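Local atomic coordinates of DNA protection during starvation protein (Brevibacillus brevis, PDB entry 1N1Q), a protein that probably protects DNA during starvation by binding it and by oxidising and storing iron inside a hollow shell of twelve subunits. Residues 137-140 with 141-145. Sequence-based numbering, arbitrary orientation.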
loop_
_atom_site.group_PDB
_atom_site.type_symbol
_atom_site.label_atom_id
_atom_site.label_comp_id
_atom_site.label_asym_id
_atom_site.label_seq_id
_atom_site.Cartn_x
_atom_site.Cartn_y
_atom_site.Cartn_z
ATOM N N LEU A 137 31.498 2.710 -12.190
ATOM C CA LEU A 137 31.435 2.721 -13.650
ATOM C C LEU A 137 32.679 2.088 -14.258
ATOM O O LEU A 137 32.591 1.339 -15.237
ATOM C CB LEU A 137 31.288 4.154 -14.172
ATOM C CG LEU A 137 30.001 4.895 -13.781
ATOM C CD1 LEU A 137 29.954 6.238 -14.481
ATOM C CD2 LEU A 137 28.790 4.055 -14.157
ATOM N N GLU A 138 33.839 2.393 -13.684
ATOM C CA GLU A 138 35.084 1.836 -14.191
ATOM C C GLU A 138 35.058 0.310 -14.109
ATOM O O GLU A 138 35.563 -0.373 -14.988
ATOM C CB GLU A 138 36.276 2.416 -13.420
ATOM C CG GLU A 138 36.519 3.897 -13.725
ATOM C CD GLU A 138 37.674 4.494 -12.944
ATOM O OE1 GLU A 138 38.308 3.768 -12.156
ATOM O OE2 GLU A 138 37.958 5.698 -13.119
ATOM N N LYS A 139 34.447 -0.225 -13.063
ATOM C CA LYS A 139 34.361 -1.668 -12.907
ATOM C C LYS A 139 33.402 -2.235 -13.951
ATOM O O LYS A 139 33.695 -3.249 -14.583
ATOM C CB LYS A 139 33.886 -2.027 -11.498
ATOM C CG LYS A 139 33.789 -3.523 -11.255
ATOM C CD LYS A 139 33.452 -3.821 -9.803
ATOM C CE LYS A 139 33.263 -5.327 -9.589
ATOM N NZ LYS A 139 32.983 -5.650 -8.161
ATOM N N HIS A 140 32.261 -1.571 -14.136
ATOM C CA HIS A 140 31.291 -2.007 -15.138
ATOM C C HIS A 140 31.923 -1.969 -16.518
ATOM O O HIS A 140 31.683 -2.855 -17.342
ATOM C CB HIS A 140 30.051 -1.104 -15.146
ATOM C CG HIS A 140 29.090 -1.377 -14.032
ATOM N ND1 HIS A 140 28.627 -2.644 -13.741
ATOM C CD2 HIS A 140 28.467 -0.541 -13.167
ATOM C CE1 HIS A 140 27.760 -2.575 -12.744
ATOM N NE2 HIS A 140 27.644 -1.309 -12.379
ATOM N N VAL A 141 32.726 -0.939 -16.775
ATOM C CA VAL A 141 33.379 -0.802 -18.079
ATOM C C VAL A 141 34.278 -1.991 -18.392
ATOM O O VAL A 141 34.278 -2.493 -19.513
ATOM C CB VAL A 141 34.187 0.525 -18.169
ATOM C CG1 VAL A 141 35.088 0.521 -19.401
ATOM C CG2 VAL A 141 33.221 1.706 -18.255
ATOM N N TRP A 142 35.050 -2.450 -17.416
ATOM C CA TRP A 142 35.911 -3.607 -17.655
ATOM C C TRP A 142 35.065 -4.825 -18.035
ATOM O O TRP A 142 35.362 -5.525 -19.002
ATOM C CB TRP A 142 36.739 -3.946 -16.410
ATOM C CG TRP A 142 36.940 -5.426 -16.210
ATOM C CD1 TRP A 142 37.493 -6.312 -17.096
ATOM C CD2 TRP A 142 36.527 -6.200 -15.079
ATOM N NE1 TRP A 142 37.440 -7.590 -16.589
ATOM C CE2 TRP A 142 36.854 -7.549 -15.350
ATOM C CE3 TRP A 142 35.912 -5.886 -13.859
ATOM C CZ2 TRP A 142 36.587 -8.582 -14.447
ATOM C CZ3 TRP A 142 35.648 -6.913 -12.961
ATOM C CH2 TRP A 142 35.986 -8.246 -13.262
ATOM N N MET A 143 34.011 -5.079 -17.269
ATOM C CA MET A 143 33.143 -6.223 -17.537
ATOM C C MET A 143 32.429 -6.168 -18.882
ATOM O O MET A 143 32.375 -7.165 -19.595
ATOM C CB MET A 143 32.104 -6.374 -16.426
ATOM C CG MET A 143 32.693 -6.731 -15.079
ATOM S SD MET A 143 31.420 -6.983 -13.826
ATOM C CE MET A 143 31.446 -5.411 -13.040
ATOM N N LEU A 144 31.874 -5.011 -19.222
ATOM C CA LEU A 144 31.153 -4.872 -20.488
ATOM C C LEU A 144 32.092 -5.000 -21.690
ATOM O O LEU A 144 31.721 -5.566 -22.720
ATOM C CB LEU A 144 30.400 -3.536 -20.519
ATOM C CG LEU A 144 29.293 -3.436 -19.455
ATOM C CD1 LEU A 144 28.777 -2.012 -19.360
ATOM C CD2 LEU A 144 28.167 -4.407 -19.802
ATOM N N GLU A 145 33.312 -4.487 -21.559
ATOM C CA GLU A 145 34.274 -4.591 -22.651
ATOM C C GLU A 145 34.724 -6.040 -22.805
ATOM O O GLU A 145 34.910 -6.520 -23.917
ATOM C CB GLU A 145 35.480 -3.686 -22.400
ATOM C CG GLU A 145 35.239 -2.235 -22.775
ATOM C CD GLU A 145 36.511 -1.416 -22.787
ATOM O OE1 GLU A 145 37.537 -1.913 -23.298
ATOM O OE2 GLU A 145 36.486 -0.270 -22.298
#
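Lys139 and Met143 touch one turn apart on helix 124-148, the last helix of the ferritin-like four-helix bundle. The methyl CE of Met143 meets Lys139 CG at 3.5 Å, a tight carbon contact. The two side chains cross at a slant. Met143 reaches back because its chain, extended about the CB-CG bond, bends at the last torsion (chi3 -98°). That bend sets Met143 CE against the Lys139 methylenes and 4.0 Å from His140 ND1, oblique to the imidazole ring. Lys139 itself is fully extended, with CG trans to the backbone N (chi1 -179°). It runs alongside the indole of Trp142, and the two point the same way. Trp142 CE3 lies 4.1 Å from Lys139 CG. On one face of the indole, Met143 CG sits 3.5 Å above the plane, shifted toward the rim. Lysine, tryptophan and methionine thus form a small cluster on the outer side of the helix.

Another side of the helix turns inward. Leu137 and Leu144 pack on helix 93-120, against Phe104 and Leu107 and against Val100 and Val101 respectively. His140 turns toward helix 39-66, where its NE2 is hydrogen-bonded to Glu52; this probably fixes the turn of the ring beside the methionine methyl.

Regular alpha-helical bonds join the turns. Met143 N bonds to Lys139 O at 3.3 Å. Leu144 N binds His140 O at 2.9 Å, and the leucine side chain leans over the same oxygen, with Leu144 CG 3.2 Å from His140 O.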